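Local coordinates for protein putative pterin-4-alpha-carbinolamine dehydratase (Brucella melitensis, PDB 3JST) that probably catalyses the dehydration of 4a-hydroxytetrahydrobiopterin to dihydrobiopterin, the pterin-4-alpha-carbinolamine dehydratase reaction, at residues Phe45-Ala49 with Met92-Ala96; Tyr52-His58 with Leu84-Met88. All blocks are in the same frame, centred on the assembly; numbering follows the deposited sequence.

Both contacts join the same two helices, 39-56 and 83-96, which run roughly antiparallel on one side of the four-stranded antiparallel sheet of the pterin-4-alpha-carbinolamine dehydratase fold. Contact 1 pairs the middle of the first helix with the C-terminal end of the second; contact 2 pairs the C-terminal end of the first, and the turn after it, with the N-terminal part of the second. Along the chain the order is 45-49, 52-58, 84-88, 92-96, so contact 1 encloses contact 2, and strands 61-65 and 68-73 lie between. The centres of the two contacts lie about 12 Å apart, and the methyl CE of M88 packs 4.0 Å from A49 O, making one continuous helix-helix seam.

Contact 1. Residues Phe45-Ala49 with Met92-Ala96; sequences FMAQA and MNAIA
F45 drives its ring against the last turn of helix 83-96, where M92, I95 and A96 receive it, in the antiparallel helix pair that lies on one side of the sheet in this alpha+beta fold. The axes of the two short segments approach to 9.8 Å with 143° between their directions, and no hydrogen bond links them. The ring meets its neighbours largely with one edge: CE1 lies 3.5 Å from M92 O, which sits in the ring plane, while CZ rests 3.8 Å from M92 CG. Chi1 of 163° sets F45 CG opposite the backbone N, swinging the ring across to helix 83-96. The M92 side chain crosses the phenylalanine at about a right angle, placing SD in an oblique Met-aromatic contact with the ring, 5.4 Å from its centroid. Its extended chain carries CE on to the methyl of A49, one turn along from F45. CD1 of the ring touches the methyl CG2 of I95, at 3.7 Å, and A96 CB.

I95 covers the outer side of the seam. Its CD1 reaches the backbone N of A49 and CB of Q48, whereas CG2 lies between the F45 ring and the amide end of Q48, whose exposed chain slides past it in the opposite direction. Further out, F34 and F36 meet the F45 ring with planes at about 40°, and V69 also touches it. W62 is shared by A49 and M92, tying both helices to strand 61-65. M92 O accepts the helical hydrogen bond of A96 N, at 2.9 Å, as it faces the edge of the F45 ring.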
ATOM      1  N   PHE A  45      -6.120   0.688  12.111  1.00  7.96           N
ATOM      2  CA  PHE A  45      -5.803   0.499  10.692  1.00  8.04           C
ATOM      3  C   PHE A  45      -4.504  -0.287  10.528  1.00  7.81           C
ATOM      4  O   PHE A  45      -4.453  -1.244   9.765  1.00  7.78           O
ATOM      5  CB  PHE A  45      -5.713   1.860   9.982  1.00  8.12           C
ATOM      6  CG  PHE A  45      -5.016   1.821   8.652  1.00  8.90           C
ATOM      7  CD1 PHE A  45      -5.720   1.544   7.491  1.00  9.76           C
ATOM      8  CD2 PHE A  45      -3.657   2.086   8.560  1.00  9.00           C
ATOM      9  CE1 PHE A  45      -5.073   1.514   6.263  1.00 10.08           C
ATOM     10  CE2 PHE A  45      -3.006   2.060   7.336  1.00  9.77           C
ATOM     11  CZ  PHE A  45      -3.715   1.775   6.184  1.00  9.90           C
ATOM     12  N   MET A  46      -3.467   0.111  11.259  1.00  7.85           N
ATOM     13  CA  MET A  46      -2.175  -0.574  11.203  1.00  8.07           C
ATOM     14  C   MET A  46      -2.278  -2.023  11.684  1.00  7.84           C
ATOM     15  O   MET A  46      -1.666  -2.915  11.102  1.00  7.84           O
ATOM     16  CB  MET A  46      -1.114   0.185  12.011  1.00  8.13           C
ATOM     17  CG  MET A  46      -0.737   1.541  11.401  1.00  8.89           C
ATOM     18  SD  MET A  46       0.565   2.409  12.291  1.00 10.89           S
ATOM     19  CE  MET A  46       2.004   1.476  11.761  1.00 10.05           C
ATOM     20  N   ALA A  47      -3.065  -2.252  12.734  1.00  7.48           N
ATOM     21  CA  ALA A  47      -3.292  -3.600  13.257  1.00  7.20           C
ATOM     22  C   ALA A  47      -3.931  -4.505  12.200  1.00  7.10           C
ATOM     23  O   ALA A  47      -3.464  -5.616  11.961  1.00  6.68           O
ATOM     24  CB  ALA A  47      -4.163  -3.546  14.518  1.00  7.05           C
ATOM     25  N   GLN A  48      -4.985  -4.012  11.555  1.00  7.06           N
ATOM     26  CA  GLN A  48      -5.663  -4.777  10.504  1.00  6.97           C
ATOM     27  C   GLN A  48      -4.767  -5.018   9.291  1.00  7.20           C
ATOM     28  O   GLN A  48      -4.755  -6.116   8.743  1.00  7.26           O
ATOM     29  CB  GLN A  48      -6.950  -4.080  10.078  1.00  6.80           C
ATOM     30  CG  GLN A  48      -8.002  -4.080  11.172  1.00  6.81           C
ATOM     31  CD  GLN A  48      -9.343  -3.580  10.701  1.00  7.08           C
ATOM     32  OE1 GLN A  48      -9.836  -2.551  11.177  1.00  7.46           O
ATOM     33  NE2 GLN A  48      -9.952  -4.305   9.768  1.00  5.36           N
ATOM     34  N   ALA A  49      -4.033  -3.988   8.878  1.00  7.16           N
ATOM     35  CA  ALA A  49      -3.100  -4.090   7.751  1.00  7.41           C
ATOM     36  C   ALA A  49      -1.970  -5.075   8.038  1.00  7.35           C
ATOM     37  O   ALA A  49      -1.553  -5.818   7.146  1.00  7.68           O
ATOM     38  CB  ALA A  49      -2.529  -2.710   7.403  1.00  7.27           C
ATOM     39  N   MET A  92      -5.952  -2.075   2.278  1.00 11.19           N
ATOM     40  CA  MET A  92      -5.782  -0.870   3.093  1.00 10.87           C
ATOM     41  C   MET A  92      -6.899   0.136   2.841  1.00 10.95           C
ATOM     42  O   MET A  92      -7.434   0.720   3.783  1.00 10.87           O
ATOM     43  CB  MET A  92      -4.426  -0.223   2.825  1.00 10.62           C
ATOM     44  CG  MET A  92      -3.283  -0.929   3.523  1.00 10.55           C
ATOM     45  SD  MET A  92      -1.679  -0.188   3.189  1.00 10.51           S
ATOM     46  CE  MET A  92      -0.679  -1.073   4.386  1.00 10.32           C
ATOM     47  N   ASN A  93      -7.248   0.331   1.571  1.00 10.84           N
ATOM     48  CA  ASN A  93      -8.363   1.208   1.216  1.00 10.94           C
ATOM     49  C   ASN A  93      -9.690   0.728   1.804  1.00 10.86           C
ATOM     50  O   ASN A  93     -10.515   1.546   2.217  1.00 10.73           O
ATOM     51  CB  ASN A  93      -8.469   1.380  -0.306  1.00 10.78           C
ATOM     52  CG  ASN A  93      -7.566   2.483  -0.830  1.00 11.27           C
ATOM     53  OD1 ASN A  93      -6.619   2.891  -0.157  1.00 10.56           O
ATOM     54  ND2 ASN A  93      -7.865   2.985  -2.029  1.00 11.03           N
ATOM     55  N   ALA A  94      -9.882  -0.589   1.848  1.00 10.90           N
ATOM     56  CA  ALA A  94     -11.084  -1.178   2.435  1.00 11.12           C
ATOM     57  C   ALA A  94     -11.106  -0.979   3.953  1.00 11.34           C
ATOM     58  O   ALA A  94     -12.139  -0.639   4.520  1.00 11.30           O
ATOM     59  CB  ALA A  94     -11.182  -2.669   2.088  1.00 10.94           C
ATOM     60  N   ILE A  95      -9.961  -1.182   4.599  1.00 11.73           N
ATOM     61  CA  ILE A  95      -9.854  -1.003   6.048  1.00 12.09           C
ATOM     62  C   ILE A  95     -10.116   0.460   6.425  1.00 12.45           C
ATOM     63  O   ILE A  95     -10.915   0.741   7.314  1.00 12.54           O
ATOM     64  CB  ILE A  95      -8.459  -1.423   6.575  1.00 12.12           C
ATOM     65  CG1 ILE A  95      -8.217  -2.924   6.377  1.00 12.07           C
ATOM     66  CG2 ILE A  95      -8.319  -1.079   8.061  1.00 12.37           C
ATOM     67  CD1 ILE A  95      -6.741  -3.298   6.423  1.00 12.40           C
ATOM     68  N   ALA A  96      -9.447   1.378   5.729  1.00 12.81           N
ATOM     69  CA  ALA A  96      -9.550   2.809   6.013  1.00 13.40           C
ATOM     70  C   ALA A  96     -10.937   3.386   5.740  1.00 14.02           C
ATOM     71  O   ALA A  96     -11.363   4.313   6.418  1.00 13.97           O
ATOM     72  CB  ALA A  96      -8.507   3.583   5.209  1.00 13.23           C
TER

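Contact 2. Residues Tyr52-His58 with Leu84-Met88; sequences YAEKLDH and LDIKM
H58 lays one face of its imidazole over L84, whose CB sits 3.6 Å from the ring centroid and only 3° off the normal, a CH-pi contact centred on the ring. L84 CD1 adds a touch at ND1. The edge of the same ring makes the polar contact: NE2 donates to D85 OD1 at 2.7 Å, bent to 146° at the hydrogen. The acceptor lies in the imidazole plane, but the donor comes to the carboxylate from above its plane. OD2 of D85 is taken by T75 OG1 and T82 N, so both carboxylate oxygens are engaged and the group has little freedom to turn.

Here the C-terminal end of helix 39-56 meets the N-terminal part of helix 83-96, its antiparallel partner in the dehydratase fold; D57, with positive phi, ends helix 39-56 and the chain turns to bring H58 back against helix 83-96. Deeper in, M88 is bent at chi2, 58°, and again at chi3, which brings CE to 3.5 Å from H58 O and against A53 CA, at the C-terminal end of helix 39-56. Its SD lies in the plane of the Y52 ring, 3.9 Å from CD2, an edge-on Met-aromatic contact. Y52 lies across the K87 side chain at about a right angle, its OH 3.6 Å from CE, while L56 packs CG over one face of the tyrosine and CD2 near K87 NZ. A water bridges Y52 OH, at 3.0 Å, to K87 O, to which it donates at 2.7 Å.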
ATOM      1  N   TYR A  52      -3.005  -8.634   7.407  1.00  7.73           N
ATOM      2  CA  TYR A  52      -2.991  -8.929   5.979  1.00  8.03           C
ATOM      3  C   TYR A  52      -1.561  -9.044   5.442  1.00  8.19           C
ATOM      4  O   TYR A  52      -1.300  -9.834   4.538  1.00  8.03           O
ATOM      5  CB  TYR A  52      -3.787  -7.868   5.205  1.00  8.31           C
ATOM      6  CG  TYR A  52      -4.147  -8.277   3.794  1.00  8.76           C
ATOM      7  CD1 TYR A  52      -4.961  -9.379   3.552  1.00 10.04           C
ATOM      8  CD2 TYR A  52      -3.686  -7.556   2.705  1.00  9.42           C
ATOM      9  CE1 TYR A  52      -5.295  -9.757   2.251  1.00 10.33           C
ATOM     10  CE2 TYR A  52      -4.011  -7.923   1.410  1.00  9.90           C
ATOM     11  CZ  TYR A  52      -4.812  -9.022   1.187  1.00 10.28           C
ATOM     12  OH  TYR A  52      -5.133  -9.376  -0.109  1.00 11.19           O
ATOM     13  N   ALA A  53      -0.637  -8.266   5.998  1.00  8.42           N
ATOM     14  CA  ALA A  53       0.769  -8.373   5.609  1.00  8.72           C
ATOM     15  C   ALA A  53       1.280  -9.788   5.872  1.00  9.12           C
ATOM     16  O   ALA A  53       1.986 -10.369   5.050  1.00  8.87           O
ATOM     17  CB  ALA A  53       1.628  -7.344   6.360  1.00  8.67           C
ATOM     18  N   GLU A  54       0.906 -10.347   7.018  1.00  9.81           N
ATOM     19  CA  GLU A  54       1.303 -11.708   7.369  1.00 10.25           C
ATOM     20  C   GLU A  54       0.516 -12.779   6.607  1.00 10.47           C
ATOM     21  O   GLU A  54       1.049 -13.861   6.336  1.00 10.09           O
ATOM     22  CB  GLU A  54       1.211 -11.918   8.881  1.00 10.61           C
ATOM     23  CG  GLU A  54       2.373 -11.289   9.616  1.00 11.08           C
ATOM     24  CD  GLU A  54       3.664 -12.067   9.422  1.00 11.77           C
ATOM     25  OE1 GLU A  54       3.782 -13.177   9.983  1.00 12.34           O
ATOM     26  OE2 GLU A  54       4.560 -11.565   8.713  1.00 12.30           O
ATOM     27  N   LYS A  55      -0.734 -12.478   6.251  1.00 10.80           N
ATOM     28  CA  LYS A  55      -1.506 -13.361   5.369  1.00 11.25           C
ATOM     29  C   LYS A  55      -0.807 -13.514   4.012  1.00 11.19           C
ATOM     30  O   LYS A  55      -0.669 -14.622   3.509  1.00 11.03           O
ATOM     31  CB  LYS A  55      -2.943 -12.853   5.177  1.00 11.40           C
ATOM     32  CG  LYS A  55      -3.828 -13.768   4.302  1.00 12.55           C
ATOM     33  CD  LYS A  55      -5.276 -13.280   4.259  1.00 14.46           C
ATOM     34  CE  LYS A  55      -6.152 -14.139   3.344  1.00 16.14           C
ATOM     35  NZ  LYS A  55      -6.360 -15.523   3.880  1.00 17.95           N
ATOM     36  N   LEU A  56      -0.353 -12.397   3.447  1.00 11.33           N
ATOM     37  CA  LEU A  56       0.325 -12.387   2.147  1.00 11.51           C
ATOM     38  C   LEU A  56       1.838 -12.616   2.211  1.00 11.70           C
ATOM     39  O   LEU A  56       2.469 -12.828   1.172  1.00 11.89           O
ATOM     40  CB  LEU A  56       0.102 -11.043   1.450  1.00 11.57           C
ATOM     41  CG  LEU A  56      -1.309 -10.640   1.036  1.00 11.96           C
ATOM     42  CD1 LEU A  56      -1.231  -9.322   0.281  1.00 12.61           C
ATOM     43  CD2 LEU A  56      -1.966 -11.722   0.190  1.00 12.62           C
ATOM     44  N   ASP A  57       2.415 -12.559   3.412  1.00 11.71           N
ATOM     45  CA  ASP A  57       3.864 -12.485   3.582  1.00 11.98           C
ATOM     46  C   ASP A  57       4.414 -11.360   2.699  1.00 11.95           C
ATOM     47  O   ASP A  57       5.313 -11.560   1.886  1.00 12.05           O
ATOM     48  CB  ASP A  57       4.536 -13.832   3.264  1.00 12.18           C
ATOM     49  CG  ASP A  57       5.989 -13.886   3.719  1.00 13.08           C
ATOM     50  OD1 ASP A  57       6.370 -13.132   4.648  1.00 14.74           O
ATOM     51  OD2 ASP A  57       6.755 -14.689   3.156  1.00 14.51           O
ATOM     52  N   HIS A  58       3.834 -10.177   2.857  1.00 11.94           N
ATOM     53  CA  HIS A  58       4.165  -9.025   2.029  1.00 11.99           C
ATOM     54  C   HIS A  58       4.003  -7.774   2.887  1.00 11.98           C
ATOM     55  O   HIS A  58       2.889  -7.384   3.232  1.00 11.78           O
ATOM     56  CB  HIS A  58       3.251  -8.974   0.800  1.00 11.90           C
ATOM     57  CG  HIS A  58       3.605  -7.888  -0.166  1.00 12.27           C
ATOM     58  ND1 HIS A  58       4.768  -7.903  -0.905  1.00 11.95           N
ATOM     59  CD2 HIS A  58       2.954  -6.752  -0.511  1.00 12.69           C
ATOM     60  CE1 HIS A  58       4.821  -6.821  -1.660  1.00 12.27           C
ATOM     61  NE2 HIS A  58       3.732  -6.106  -1.442  1.00 12.43           N
ATOM     62  N   LEU A  84       0.854  -8.123  -5.563  1.00  9.64           N
ATOM     63  CA  LEU A  84       0.886  -8.099  -4.093  1.00  9.45           C
ATOM     64  C   LEU A  84       0.715  -6.679  -3.526  1.00  9.47           C
ATOM     65  O   LEU A  84       0.021  -6.473  -2.528  1.00  9.41           O
ATOM     66  CB  LEU A  84       2.200  -8.692  -3.585  1.00  9.55           C
ATOM     67  CG  LEU A  84       2.443 -10.180  -3.827  1.00  9.96           C
ATOM     68  CD1 LEU A  84       3.867 -10.567  -3.425  1.00  9.88           C
ATOM     69  CD2 LEU A  84       1.419 -11.018  -3.084  1.00 10.67           C
ATOM     70  N   ASP A  85       1.355  -5.705  -4.168  1.00  9.18           N
ATOM     71  CA  ASP A  85       1.238  -4.308  -3.766  1.00  9.22           C
ATOM     72  C   ASP A  85      -0.161  -3.783  -4.054  1.00  9.32           C
ATOM     73  O   ASP A  85      -0.735  -3.041  -3.253  1.00  8.85           O
ATOM     74  CB  ASP A  85       2.279  -3.464  -4.497  1.00  9.26           C
ATOM     75  CG  ASP A  85       3.684  -3.940  -4.227  1.00  9.15           C
ATOM     76  OD1 ASP A  85       4.070  -3.946  -3.038  1.00  9.37           O
ATOM     77  OD2 ASP A  85       4.384  -4.324  -5.191  1.00  8.02           O
ATOM     78  N   ILE A  86      -0.708  -4.190  -5.194  1.00  9.61           N
ATOM     79  CA  ILE A  86      -2.076  -3.834  -5.557  1.00  9.95           C
ATOM     80  C   ILE A  86      -3.071  -4.425  -4.554  1.00 10.10           C
ATOM     81  O   ILE A  86      -3.994  -3.746  -4.129  1.00 10.36           O
ATOM     82  CB  ILE A  86      -2.441  -4.308  -6.986  1.00  9.73           C
ATOM     83  CG1 ILE A  86      -1.436  -3.778  -8.028  1.00  9.82           C
ATOM     84  CG2 ILE A  86      -3.859  -3.878  -7.344  1.00  9.57           C
ATOM     85  CD1 ILE A  86      -1.103  -2.288  -7.918  1.00  9.61           C
ATOM     86  N   LYS A  87      -2.879  -5.687  -4.181  1.00 10.46           N
ATOM     87  CA  LYS A  87      -3.747  -6.337  -3.191  1.00 10.87           C
ATOM     88  C   LYS A  87      -3.699  -5.624  -1.838  1.00 10.77           C
ATOM     89  O   LYS A  87      -4.735  -5.413  -1.195  1.00 10.58           O
ATOM     90  CB  LYS A  87      -3.365  -7.812  -3.019  1.00 10.95           C
ATOM     91  CG  LYS A  87      -3.745  -8.680  -4.198  1.00 12.23           C
ATOM     92  CD  LYS A  87      -3.286 -10.123  -4.024  1.00 14.08           C
ATOM     93  CE  LYS A  87      -4.265 -10.925  -3.197  1.00 15.86           C
ATOM     94  NZ  LYS A  87      -3.844 -12.353  -3.069  1.00 18.17           N
ATOM     95  N   MET A  88      -2.494  -5.250  -1.415  1.00 10.86           N
ATOM     96  CA  MET A  88      -2.311  -4.577  -0.135  1.00 11.21           C
ATOM     97  C   MET A  88      -2.950  -3.188  -0.148  1.00 11.10           C
ATOM     98  O   MET A  88      -3.649  -2.823   0.788  1.00 11.02           O
ATOM     99  CB  MET A  88      -0.821  -4.485   0.219  1.00 11.28           C
ATOM    100  CG  MET A  88      -0.520  -3.737   1.517  1.00 12.16           C
ATOM    101  SD  MET A  88      -1.323  -4.441   2.969  1.00 14.00           S
ATOM    102  CE  MET A  88      -0.194  -5.790   3.342  1.00 13.53           C
TER
HETATM  103  O   HOH W   1      -6.705  -7.189  -1.406  1.00 16.14           O